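PDB 6I5S: bottromycin amidohydrolase, which probably hydrolyses a thiazoline-containing intermediate with a two-zinc amidohydrolase centre, and so acts as the gatekeeper of bottromycin biosynthesis. Local coordinates for residues V91-H96 against A113-W118; V104-H109 against V354-S359; A122-A127 against P140-G145; L343-D348 against P358-E363. All blocks are in the same frame, centred on the assembly; numbering follows the deposited sequence.

Interaction 1 of 4, residues V91-H96 against A113-W118; sequences VDAHAH and AYRQLW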
loop_
_atom_site.group_PDB
_atom_site.type_symbol
_atom_site.label_atom_id
_atom_site.label_comp_id
_atom_site.label_asym_id
_atom_site.label_seq_id
_atom_site.Cartn_x
_atom_site.Cartn_y
_atom_site.Cartn_z
ATOM N N VAL A 91 -2.786 5.685 -1.587
ATOM C CA VAL A 91 -2.864 4.784 -0.439
ATOM C C VAL A 91 -2.249 3.459 -0.836
ATOM O O VAL A 91 -2.763 2.769 -1.737
ATOM C CB VAL A 91 -4.308 4.570 0.035
ATOM C CG1 VAL A 91 -4.267 3.756 1.388
ATOM C CG2 VAL A 91 -5.011 5.933 0.206
ATOM N N ASP A 92 -1.149 3.081 -0.174
ATOM C CA ASP A 92 -0.661 1.707 -0.317
ATOM C C ASP A 92 -1.545 0.801 0.543
ATOM O O ASP A 92 -1.468 0.822 1.782
ATOM C CB ASP A 92 0.812 1.568 0.056
ATOM C CG ASP A 92 1.357 0.173 -0.246
ATOM O OD1 ASP A 92 2.559 0.054 -0.433
ATOM O OD2 ASP A 92 0.570 -0.822 -0.275
ATOM N N ALA A 93 -2.374 0.018 -0.114
ATOM C CA ALA A 93 -3.399 -0.763 0.591
ATOM C C ALA A 93 -2.874 -2.027 1.278
ATOM O O ALA A 93 -3.657 -2.739 1.944
ATOM C CB ALA A 93 -4.513 -1.114 -0.361
ATOM N N HIS A 94 -1.588 -2.312 1.191
ATOM C CA HIS A 94 -1.036 -3.457 1.905
ATOM C C HIS A 94 0.445 -3.201 2.139
ATOM O O HIS A 94 1.272 -3.703 1.384
ATOM C CB HIS A 94 -1.219 -4.735 1.108
ATOM C CG HIS A 94 -0.984 -6.010 1.894
ATOM N ND1 HIS A 94 -1.933 -7.007 2.005
ATOM C CD2 HIS A 94 0.087 -6.439 2.609
ATOM C CE1 HIS A 94 -1.460 -7.974 2.774
ATOM N NE2 HIS A 94 -0.229 -7.675 3.128
ATOM N N ALA A 95 0.803 -2.443 3.170
ATOM C CA ALA A 95 2.196 -2.117 3.441
ATOM C C ALA A 95 2.602 -2.736 4.773
ATOM O O ALA A 95 1.759 -2.997 5.635
ATOM C CB ALA A 95 2.435 -0.600 3.459
ATOM N N HIS A 96 3.882 -3.082 4.879
ATOM C CA HIS A 96 4.487 -3.567 6.113
ATOM C C HIS A 96 5.585 -2.554 6.448
ATOM O O HIS A 96 6.761 -2.764 6.166
ATOM C CB HIS A 96 5.013 -4.980 5.972
ATOM C CG HIS A 96 3.915 -5.994 5.824
ATOM N ND1 HIS A 96 3.095 -6.364 6.871
ATOM C CD2 HIS A 96 3.465 -6.667 4.741
ATOM C CE1 HIS A 96 2.204 -7.238 6.442
ATOM N NE2 HIS A 96 2.408 -7.438 5.154
ATOM N N ALA A 113 -0.993 7.739 2.740
ATOM C CA ALA A 113 -1.648 6.872 3.708
ATOM C C ALA A 113 -1.341 5.417 3.319
ATOM O O ALA A 113 -0.934 5.121 2.192
ATOM C CB ALA A 113 -3.156 7.103 3.736
ATOM N N TYR A 114 -1.423 4.531 4.298
ATOM C CA TYR A 114 -1.208 3.117 4.015
ATOM C C TYR A 114 -2.024 2.295 5.022
ATOM O O TYR A 114 -2.260 2.737 6.158
ATOM C CB TYR A 114 0.285 2.760 4.088
ATOM C CG TYR A 114 0.950 2.993 5.463
ATOM C CD1 TYR A 114 1.131 1.946 6.379
ATOM C CD2 TYR A 114 1.412 4.255 5.825
ATOM C CE1 TYR A 114 1.703 2.171 7.635
ATOM C CE2 TYR A 114 2.024 4.503 7.086
ATOM C CZ TYR A 114 2.194 3.450 7.967
ATOM O OH TYR A 114 2.761 3.662 9.154
ATOM N N ARG A 115 -2.410 1.094 4.586
ATOM C CA ARG A 115 -2.918 0.051 5.486
ATOM C C ARG A 115 -1.736 -0.788 5.951
ATOM O O ARG A 115 -1.019 -1.419 5.155
ATOM C CB ARG A 115 -3.984 -0.818 4.828
ATOM C CG ARG A 115 -5.200 -0.048 4.396
ATOM C CD ARG A 115 -6.400 -0.981 4.078
ATOM N NE ARG A 115 -6.034 -2.064 3.130
ATOM C CZ ARG A 115 -6.782 -3.123 2.838
ATOM N NH1 ARG A 115 -6.360 -4.045 1.983
ATOM N NH2 ARG A 115 -8.007 -3.302 3.363
ATOM N N GLN A 116 -1.554 -0.809 7.250
ATOM C CA GLN A 116 -0.554 -1.636 7.923
ATOM C C GLN A 116 -1.228 -2.928 8.322
ATOM O O GLN A 116 -1.953 -2.974 9.318
ATOM C CB GLN A 116 0.005 -0.934 9.148
ATOM C CG GLN A 116 0.982 -1.790 9.945
ATOM C CD GLN A 116 2.272 -2.050 9.193
ATOM O OE1 GLN A 116 2.686 -1.262 8.346
ATOM N NE2 GLN A 116 2.908 -3.158 9.495
ATOM N N LEU A 117 -0.987 -3.974 7.544
ATOM C CA LEU A 117 -1.731 -5.219 7.711
ATOM C C LEU A 117 -1.055 -6.187 8.672
ATOM O O LEU A 117 -1.441 -7.361 8.743
ATOM C CB LEU A 117 -1.984 -5.846 6.321
ATOM C CG LEU A 117 -3.480 -5.755 6.013
ATOM C CD1 LEU A 117 -4.029 -4.365 6.062
ATOM C CD2 LEU A 117 -3.756 -6.365 4.667
ATOM N N TRP A 118 -0.098 -5.716 9.451
ATOM C CA TRP A 118 0.405 -6.404 10.617
ATOM C C TRP A 118 0.687 -5.301 11.627
ATOM O O TRP A 118 1.818 -4.941 11.851
ATOM C CB TRP A 118 1.664 -7.217 10.310
ATOM C CG TRP A 118 1.832 -8.358 11.187
ATOM C CD1 TRP A 118 1.969 -8.343 12.543
ATOM C CD2 TRP A 118 1.893 -9.725 10.779
ATOM N NE1 TRP A 118 2.107 -9.633 13.013
ATOM C CE2 TRP A 118 2.070 -10.497 11.946
ATOM C CE3 TRP A 118 1.815 -10.374 9.536
ATOM C CZ2 TRP A 118 2.173 -11.889 11.908
ATOM C CZ3 TRP A 118 1.910 -11.757 9.500
ATOM C CH2 TRP A 118 2.090 -12.499 10.682
#
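Asp92 and Arg115 carry the parallel ladder between 91-96 and 113-118: Asp92 N donates to Ala113 O at 3.1 Å, and Arg115 N returns to Asp92 O. Ala95 N reaches Arg115 O at 2.9 Å in a nearly straight bond (170°), and a weak one from Leu117 N to Ala95 O ends the run. Between Asp92 and Ala95 the register slips by one residue, a beta bulge where the first strand turns a corner. Its Ala93 carbonyl is taken by a side chain: Arg115 NE lies 2.7 Å from Ala93 O, which sits at the guanidinium edge, in its plane, with a weak second bond from NH1. The bend at chi3 (-52°) folds the guanidinium back to this carbonyl, and Glu228 and Ser226 hold its outer nitrogens. Strand 84-95, helix 100-108 and strand 111-116 form a beta-alpha-beta unit, and the bulged strand end carries the HxH pair, His94 and His96, that binds one zinc ion with Asp348 and the carboxylated lysine at position 183, as in other amidohydrolases. Asp92 OD2 accepts from His94 N at 3.0 Å, an Asx turn that shapes this corner, while OD1 is hydrogen-bonded to Thr347 OG1. Leu117 lies over one face of the His94 imidazole, CD2 3.3 Å from His94 ND1 and CB in CH-pi contact, while Glu228 holds ND1. CB of the poorly ordered Trp118 meets the His96 ring edge.

Interaction 2 of 4, residues V104-H109 against V354-S359; sequences VGLLVH and VVAGPS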
loop_
_atom_site.group_PDB
_atom_site.type_symbol
_atom_site.label_atom_id
_atom_site.label_comp_id
_atom_site.label_asym_id
_atom_site.label_seq_id
_atom_site.Cartn_x
_atom_site.Cartn_y
_atom_site.Cartn_z
ATOM N N VAL A 104 9.517 7.377 4.469
ATOM C CA VAL A 104 10.055 8.333 3.504
ATOM C C VAL A 104 9.853 7.854 2.078
ATOM O O VAL A 104 9.447 8.633 1.209
ATOM C CB VAL A 104 11.541 8.626 3.811
ATOM C CG1 VAL A 104 12.131 9.468 2.651
ATOM C CG2 VAL A 104 11.703 9.360 5.174
ATOM N N GLY A 105 10.093 6.559 1.820
ATOM C CA GLY A 105 9.856 6.005 0.492
ATOM C C GLY A 105 8.428 6.195 0.029
ATOM O O GLY A 105 8.180 6.616 -1.109
ATOM N N LEU A 106 7.457 5.939 0.922
ATOM C CA LEU A 106 6.067 6.160 0.547
ATOM C C LEU A 106 5.810 7.618 0.181
ATOM O O LEU A 106 5.238 7.885 -0.893
ATOM C CB LEU A 106 5.125 5.691 1.661
ATOM C CG LEU A 106 5.136 4.190 1.918
ATOM C CD1 LEU A 106 4.367 3.863 3.183
ATOM C CD2 LEU A 106 4.573 3.393 0.753
ATOM N N LEU A 107 6.240 8.580 1.051
ATOM C CA LEU A 107 5.942 9.987 0.818
ATOM C C LEU A 107 6.516 10.453 -0.504
ATOM O O LEU A 107 5.878 11.186 -1.255
ATOM C CB LEU A 107 6.551 10.841 1.929
ATOM C CG LEU A 107 5.818 10.759 3.262
ATOM C CD1 LEU A 107 6.652 11.571 4.270
ATOM C CD2 LEU A 107 4.414 11.305 3.106
ATOM N N VAL A 108 7.748 10.061 -0.774
ATOM C CA VAL A 108 8.440 10.508 -1.993
ATOM C C VAL A 108 7.672 10.085 -3.239
ATOM O O VAL A 108 7.739 10.748 -4.283
ATOM C CB VAL A 108 9.876 9.926 -1.977
ATOM C CG1 VAL A 108 10.444 9.807 -3.367
ATOM C CG2 VAL A 108 10.756 10.767 -1.075
ATOM N N HIS A 109 6.909 8.994 -3.147
ATOM C CA HIS A 109 6.187 8.461 -4.280
ATOM C C HIS A 109 4.712 8.810 -4.251
ATOM O O HIS A 109 3.944 8.234 -5.040
ATOM C CB HIS A 109 6.411 6.942 -4.392
ATOM C CG HIS A 109 7.819 6.634 -4.775
ATOM N ND1 HIS A 109 8.835 6.530 -3.856
ATOM C CD2 HIS A 109 8.393 6.473 -5.999
ATOM C CE1 HIS A 109 9.986 6.352 -4.491
ATOM N NE2 HIS A 109 9.746 6.312 -5.791
ATOM N N VAL A 354 10.618 -5.802 -2.735
ATOM C CA VAL A 354 9.427 -4.954 -2.817
ATOM C C VAL A 354 9.702 -3.731 -1.949
ATOM O O VAL A 354 9.596 -3.811 -0.726
ATOM C CB VAL A 354 8.176 -5.691 -2.391
ATOM C CG1 VAL A 354 6.960 -4.824 -2.681
ATOM C CG2 VAL A 354 8.084 -7.040 -3.138
ATOM N N VAL A 355 10.107 -2.629 -2.582
ATOM C CA VAL A 355 10.632 -1.461 -1.873
ATOM C C VAL A 355 9.497 -0.479 -1.653
ATOM O O VAL A 355 8.861 -0.034 -2.612
ATOM C CB VAL A 355 11.774 -0.796 -2.655
ATOM C CG1 VAL A 355 12.309 0.485 -1.919
ATOM C CG2 VAL A 355 12.936 -1.769 -2.865
ATOM N N ALA A 356 9.267 -0.108 -0.385
ATOM C CA ALA A 356 8.238 0.886 -0.064
ATOM C C ALA A 356 8.423 2.167 -0.892
ATOM O O ALA A 356 9.463 2.829 -0.833
ATOM C CB ALA A 356 8.275 1.234 1.444
ATOM N N GLY A 357 7.384 2.545 -1.618
ATOM C CA GLY A 357 7.449 3.689 -2.494
ATOM C C GLY A 357 7.425 3.292 -3.966
ATOM O O GLY A 357 6.372 3.311 -4.633
ATOM N N PRO A 358 8.574 2.901 -4.514
ATOM C CA PRO A 358 8.567 2.491 -5.937
ATOM C C PRO A 358 7.657 1.312 -6.214
ATOM O O PRO A 358 7.059 1.259 -7.286
ATOM C CB PRO A 358 10.038 2.135 -6.216
ATOM C CG PRO A 358 10.806 2.704 -5.088
ATOM C CD PRO A 358 9.913 2.821 -3.922
ATOM N N SER A 359 7.526 0.386 -5.261
ATOM C CA SER A 359 6.694 -0.807 -5.465
ATOM C C SER A 359 5.229 -0.434 -5.675
ATOM O O SER A 359 4.472 -1.185 -6.333
ATOM C CB SER A 359 6.819 -1.770 -4.275
ATOM O OG SER A 359 6.390 -1.202 -3.050
#
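With CG of His109 anti to its carbonyl carbon (chi1 -69°) and the ring turned by a chi2 of 86°, the imidazole stands with one face against Gly357 and Pro358. The Gly357-Pro358 peptide lies flat on that face: Gly357 C is 3.5 Å from His109 CG, and Pro358 N sits over the ring centre. Pro358 CD adds a CH-pi contact, 3.9 Å from the His109 ring centroid. The rotation of the ring is fixed by His109 ND1, which donates to Gly105 O at 2.8 Å, almost straight and in the ring plane. Were His109 an alanine, Gly105 O would probably lose this side-chain donor and a gap would open over the Gly357-Pro358 peptide. Backbones come just as close, since Gly357 CA lies 3.3 Å from Gly105 O and Gly105 CA meets Ala356 O. The absence of a side chain at Gly105 and Gly357 permits this approach. Beside them, Leu106 CD2 touches Gly357 N at 3.8 Å, and CG of the same leucine rests on Ala356 CB. Trp438 meets the His109 ring edge-to-face. The C-terminal end of helix 100-108, the helix of a beta-alpha-beta unit, thus packs through glycines on the turn into helix 358-369.

Interaction 3 of 4, residues A122-A127 against P140-G145; sequences AHLLAA and PWVTAG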
loop_
_atom_site.group_PDB
_atom_site.type_symbol
_atom_site.label_atom_id
_atom_site.label_comp_id
_atom_site.label_asym_id
_atom_site.label_seq_id
_atom_site.Cartn_x
_atom_site.Cartn_y
_atom_site.Cartn_z
ATOM N N ALA A 122 3.480 0.475 17.820
ATOM C CA ALA A 122 4.331 1.460 17.140
ATOM C C ALA A 122 3.633 2.188 16.007
ATOM O O ALA A 122 3.920 3.366 15.753
ATOM C CB ALA A 122 5.593 0.802 16.601
ATOM N N HIS A 123 2.724 1.516 15.288
ATOM C CA HIS A 123 1.979 2.219 14.266
ATOM C C HIS A 123 0.911 3.141 14.822
ATOM O O HIS A 123 0.615 4.168 14.192
ATOM C CB HIS A 123 1.343 1.216 13.302
ATOM C CG HIS A 123 2.339 0.334 12.665
ATOM N ND1 HIS A 123 2.645 -0.922 13.152
ATOM C CD2 HIS A 123 3.154 0.545 11.598
ATOM C CE1 HIS A 123 3.605 -1.446 12.417
ATOM N NE2 HIS A 123 3.945 -0.569 11.482
ATOM N N LEU A 124 0.291 2.794 15.949
ATOM C CA LEU A 124 -0.596 3.742 16.616
ATOM C C LEU A 124 0.176 4.952 17.083
ATOM O O LEU A 124 -0.333 6.076 17.041
ATOM C CB LEU A 124 -1.272 3.071 17.806
ATOM C CG LEU A 124 -2.239 1.910 17.399
ATOM C CD1 LEU A 124 -2.897 1.394 18.640
ATOM C CD2 LEU A 124 -3.319 2.354 16.413
ATOM N N LEU A 125 1.376 4.738 17.610
ATOM C CA LEU A 125 2.213 5.885 17.992
ATOM C C LEU A 125 2.460 6.782 16.791
ATOM O O LEU A 125 2.321 8.017 16.869
ATOM C CB LEU A 125 3.532 5.401 18.603
ATOM C CG LEU A 125 4.520 6.409 19.170
ATOM C CD1 LEU A 125 5.280 7.097 18.012
ATOM C CD2 LEU A 125 3.859 7.452 20.061
ATOM N N ALA A 126 2.801 6.176 15.648
ATOM C CA ALA A 126 3.026 6.952 14.443
ATOM C C ALA A 126 1.781 7.726 14.048
ATOM O O ALA A 126 1.892 8.852 13.582
ATOM C CB ALA A 126 3.468 6.012 13.310
ATOM N N ALA A 127 0.586 7.134 14.243
ATOM C CA ALA A 127 -0.659 7.862 13.983
ATOM C C ALA A 127 -0.783 9.060 14.931
ATOM O O ALA A 127 -1.294 10.112 14.540
ATOM C CB ALA A 127 -1.891 6.958 14.140
ATOM N N PRO A 140 -1.393 6.143 8.927
ATOM C CA PRO A 140 -1.647 4.697 8.928
ATOM C C PRO A 140 -3.078 4.319 9.246
ATOM O O PRO A 140 -3.816 5.016 9.960
ATOM C CB PRO A 140 -0.704 4.179 10.025
ATOM C CG PRO A 140 -0.637 5.346 11.026
ATOM C CD PRO A 140 -0.897 6.626 10.240
ATOM N N TRP A 141 -3.449 3.141 8.718
ATOM C CA TRP A 141 -4.659 2.419 9.092
ATOM C C TRP A 141 -4.146 1.076 9.603
ATOM O O TRP A 141 -3.425 0.376 8.895
ATOM C CB TRP A 141 -5.614 2.276 7.907
ATOM C CG TRP A 141 -6.914 1.602 8.099
ATOM C CD1 TRP A 141 -8.120 2.218 8.277
ATOM C CD2 TRP A 141 -7.186 0.199 8.102
ATOM N NE1 TRP A 141 -9.118 1.304 8.375
ATOM C CE2 TRP A 141 -8.575 0.053 8.276
ATOM C CE3 TRP A 141 -6.395 -0.947 7.996
ATOM C CZ2 TRP A 141 -9.182 -1.192 8.361
ATOM C CZ3 TRP A 141 -7.009 -2.190 8.031
ATOM C CH2 TRP A 141 -8.381 -2.299 8.237
ATOM N N VAL A 142 -4.433 0.748 10.862
ATOM C CA VAL A 142 -3.606 -0.207 11.596
ATOM C C VAL A 142 -4.469 -1.393 12.049
ATOM O O VAL A 142 -5.438 -1.194 12.792
ATOM C CB VAL A 142 -2.946 0.484 12.799
ATOM C CG1 VAL A 142 -2.041 -0.490 13.515
ATOM C CG2 VAL A 142 -2.226 1.762 12.326
ATOM N N THR A 143 -4.076 -2.636 11.695
ATOM C CA THR A 143 -4.772 -3.778 12.281
ATOM C C THR A 143 -4.179 -4.131 13.643
ATOM O O THR A 143 -3.043 -3.767 13.965
ATOM C CB THR A 143 -4.681 -5.032 11.392
ATOM O OG1 THR A 143 -3.316 -5.429 11.263
ATOM C CG2 THR A 143 -5.209 -4.755 10.055
ATOM N N ALA A 144 -4.976 -4.800 14.468
ATOM C CA ALA A 144 -4.523 -5.271 15.767
ATOM C C ALA A 144 -3.753 -6.578 15.559
ATOM O O ALA A 144 -4.218 -7.675 15.883
ATOM C CB ALA A 144 -5.701 -5.480 16.712
ATOM N N GLY A 145 -2.545 -6.442 15.037
ATOM C CA GLY A 145 -1.765 -7.629 14.786
ATOM C C GLY A 145 -2.464 -8.454 13.710
ATOM O O GLY A 145 -3.171 -7.924 12.846
#
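Ala127 CB rests on the Pro140 ring, 3.7 Å from its CG, and the same CG lies 3.6 Å from His123 O, one turn earlier in the helix. Next along the strand, Val142 presents both methyls to His123 CB, with CG2 at 3.7 Å and CG1 at 3.8 Å from it. Leu124 CD2 approaches the valine from beside this pair, 4.1 Å from Val142 CB. With CG1 of Val142 anti to the backbone N (chi1 -177°), the two methyls straddle the approach of His123 CB. Replacing Pro140 by a glycine would probably leave Ala127 CB without its apolar mate and open a gap beneath His123 O. No hydrogen bond joins the two segments; the contact rests on van der Waals packing, mostly of apolar groups. In the second shell, the His123 imidazole is held at both nitrogens, ND1 by Glu120 N and NE2 by Val97 O, which fixes the orientation of the ring beyond CB. Phe179 touches both Leu124 and Val142. The segment axes approach to 8.5 Å at 145°, so the helix runs roughly antiparallel to the strand. Helix 121-132 thus packs on strand 139-142 as the crossover of a beta-alpha-beta unit whose first strand, 111-116, pairs in parallel with 139-142.

Interaction 4 of 4, residues L343-D348 against P358-E363; sequences LLVGTD and PSFHKE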
loop_
_atom_site.group_PDB
_atom_site.type_symbol
_atom_site.label_atom_id
_atom_site.label_comp_id
_atom_site.label_asym_id
_atom_site.label_seq_id
_atom_site.Cartn_x
_atom_site.Cartn_y
_atom_site.Cartn_z
ATOM N N LEU A 343 -11.030 -2.814 -6.891
ATOM C CA LEU A 343 -9.617 -3.123 -6.734
ATOM C C LEU A 343 -8.895 -2.066 -5.894
ATOM O O LEU A 343 -9.298 -0.909 -5.829
ATOM C CB LEU A 343 -8.935 -3.224 -8.078
ATOM C CG LEU A 343 -9.281 -4.456 -8.893
ATOM C CD1 LEU A 343 -8.582 -4.313 -10.291
ATOM C CD2 LEU A 343 -8.847 -5.696 -8.250
ATOM N N LEU A 344 -7.819 -2.508 -5.254
ATOM C CA LEU A 344 -6.939 -1.669 -4.433
ATOM C C LEU A 344 -5.509 -1.911 -4.882
ATOM O O LEU A 344 -5.162 -2.967 -5.440
ATOM C CB LEU A 344 -7.081 -2.019 -2.913
ATOM C CG LEU A 344 -8.491 -1.916 -2.349
ATOM C CD1 LEU A 344 -8.544 -2.579 -0.950
ATOM C CD2 LEU A 344 -8.855 -0.420 -2.234
ATOM N N VAL A 345 -4.658 -0.932 -4.613
ATOM C CA VAL A 345 -3.252 -0.981 -4.987
ATOM C C VAL A 345 -2.445 -1.197 -3.724
ATOM O O VAL A 345 -2.259 -0.250 -2.940
ATOM C CB VAL A 345 -2.808 0.295 -5.699
ATOM C CG1 VAL A 345 -1.416 0.143 -6.115
ATOM C CG2 VAL A 345 -3.701 0.644 -6.865
ATOM N N GLY A 346 -1.991 -2.429 -3.494
ATOM C CA GLY A 346 -1.167 -2.726 -2.344
ATOM C C GLY A 346 0.044 -3.520 -2.793
ATOM O O GLY A 346 0.033 -4.146 -3.852
ATOM N N THR A 347 1.092 -3.510 -1.956
ATOM C CA THR A 347 2.397 -3.980 -2.402
ATOM C C THR A 347 3.003 -5.122 -1.606
ATOM O O THR A 347 3.881 -5.813 -2.143
ATOM C CB THR A 347 3.417 -2.838 -2.374
ATOM O OG1 THR A 347 3.604 -2.355 -1.035
ATOM C CG2 THR A 347 2.961 -1.721 -3.288
ATOM N N ASP A 348 2.616 -5.305 -0.344
ATOM C CA ASP A 348 3.375 -6.163 0.571
ATOM C C ASP A 348 4.823 -5.703 0.664
ATOM O O ASP A 348 5.741 -6.509 0.843
ATOM C CB ASP A 348 3.275 -7.649 0.153
ATOM C CG ASP A 348 2.878 -8.580 1.289
ATOM O OD1 ASP A 348 2.798 -8.183 2.449
ATOM O OD2 ASP A 348 2.630 -9.752 0.980
ATOM N N PRO A 358 8.574 2.901 -4.514
ATOM C CA PRO A 358 8.567 2.491 -5.937
ATOM C C PRO A 358 7.657 1.312 -6.214
ATOM O O PRO A 358 7.059 1.259 -7.286
ATOM C CB PRO A 358 10.038 2.135 -6.216
ATOM C CG PRO A 358 10.806 2.704 -5.088
ATOM C CD PRO A 358 9.913 2.821 -3.922
ATOM N N SER A 359 7.526 0.386 -5.261
ATOM C CA SER A 359 6.694 -0.807 -5.465
ATOM C C SER A 359 5.229 -0.434 -5.675
ATOM O O SER A 359 4.472 -1.185 -6.333
ATOM C CB SER A 359 6.819 -1.770 -4.275
ATOM O OG SER A 359 6.390 -1.202 -3.050
ATOM N N PHE A 360 4.803 0.690 -5.106
ATOM C CA PHE A 360 3.437 1.153 -5.337
ATOM C C PHE A 360 3.205 1.375 -6.832
ATOM O O PHE A 360 2.182 0.954 -7.400
ATOM C CB PHE A 360 3.169 2.436 -4.553
ATOM C CG PHE A 360 1.764 2.909 -4.655
ATOM C CD1 PHE A 360 0.799 2.273 -3.917
ATOM C CD2 PHE A 360 1.389 3.894 -5.545
ATOM C CE1 PHE A 360 -0.538 2.653 -3.999
ATOM C CE2 PHE A 360 0.053 4.304 -5.618
ATOM C CZ PHE A 360 -0.910 3.660 -4.854
ATOM N N HIS A 361 4.139 2.073 -7.476
ATOM C CA HIS A 361 4.050 2.307 -8.913
ATOM C C HIS A 361 4.296 1.040 -9.712
ATOM O O HIS A 361 3.766 0.924 -10.816
ATOM C CB HIS A 361 4.978 3.490 -9.256
ATOM C CG HIS A 361 4.490 4.736 -8.602
ATOM N ND1 HIS A 361 3.396 5.422 -9.089
ATOM C CD2 HIS A 361 4.812 5.302 -7.418
ATOM C CE1 HIS A 361 3.112 6.409 -8.248
ATOM N NE2 HIS A 361 3.938 6.340 -7.217
ATOM N N LYS A 362 5.081 0.102 -9.198
ATOM C CA LYS A 362 5.157 -1.209 -9.857
ATOM C C LYS A 362 3.817 -1.922 -9.850
ATOM O O LYS A 362 3.475 -2.624 -10.826
ATOM C CB LYS A 362 6.203 -2.092 -9.209
ATOM C CG LYS A 362 7.639 -1.653 -9.418
ATOM C CD LYS A 362 8.554 -2.808 -9.115
ATOM C CE LYS A 362 9.987 -2.428 -9.234
ATOM N NZ LYS A 362 10.887 -3.627 -9.187
ATOM N N GLU A 363 3.030 -1.744 -8.784
ATOM C CA GLU A 363 1.733 -2.397 -8.735
ATOM C C GLU A 363 0.757 -1.707 -9.674
ATOM O O GLU A 363 -0.018 -2.384 -10.349
ATOM C CB GLU A 363 1.188 -2.401 -7.311
ATOM C CG GLU A 363 -0.202 -3.113 -7.167
ATOM C CD GLU A 363 -0.169 -4.558 -7.440
ATOM O OE1 GLU A 363 0.940 -5.063 -7.737
ATOM O OE2 GLU A 363 -1.282 -5.231 -7.385
HETATM O O HOH W 1 -2.927 -4.524 -5.313
#
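One face of the Phe360 ring receives Val345 CG1, which lies 3.4 Å from CE1, the two side chains crossing at about a right angle; Phe360 CD2 in turn lies over one face of the neighbouring His361 ring. CG of Phe360 is anti to the backbone N (chi1 -175°), which carries the ring to the valine. The same Val345 methyl touches Glu363 CG at 3.6 Å and so sits between Phe360 and Glu363. A second patch is formed by Thr347, whose CG2 meets Ser359 O at 3.4 Å and whose CB lies 3.5 Å from Ser359 OG, a hydroxyl hydrogen-bonded to Val355 O. The Thr347 hydroxyl is engaged with Asp92 and with the backbone N of Cys349. Glu363 reaches the loop through a water, which lies 2.7 Å from Glu363 OE2 and accepts from Gly346 N at 2.9 Å. Leu344 O is a further neighbour of this water, at 2.7 Å. The carboxylate is also gripped by two backbone N-H groups at the start of helix 273-280, Leu273 to OE2 and Val274 to OE1. These donors would be expected to favour a negatively charged Glu363, and water and carboxylate together tie helix 358-369 to the loop that carries the zinc ligand Asp348.

Interactions 1, 2 and 4 meet around or within the loop that brings Asp348 to the zinc site of His94 and His96. Interactions 1 and 4 meet there directly: Asp348 N lies 2.7 Å from His94 O, and Thr347 OG1 is 2.7 Å from Asp92 OD1, both probable hydrogen bonds. Interactions 2 and 4 share Pro358 and Ser359 and are tied by His109 O and His361 NE2, 2.9 Å apart. Leu106 brings interaction 2 against Tyr114 of interaction 1, with Leu106 CD1 4.0 Å from Tyr114 CD2. On its other edge, strand 111-116 pairs with 139-142, which places interaction 3 beside interaction 1, yet about 20 Å from interaction 4 between centres.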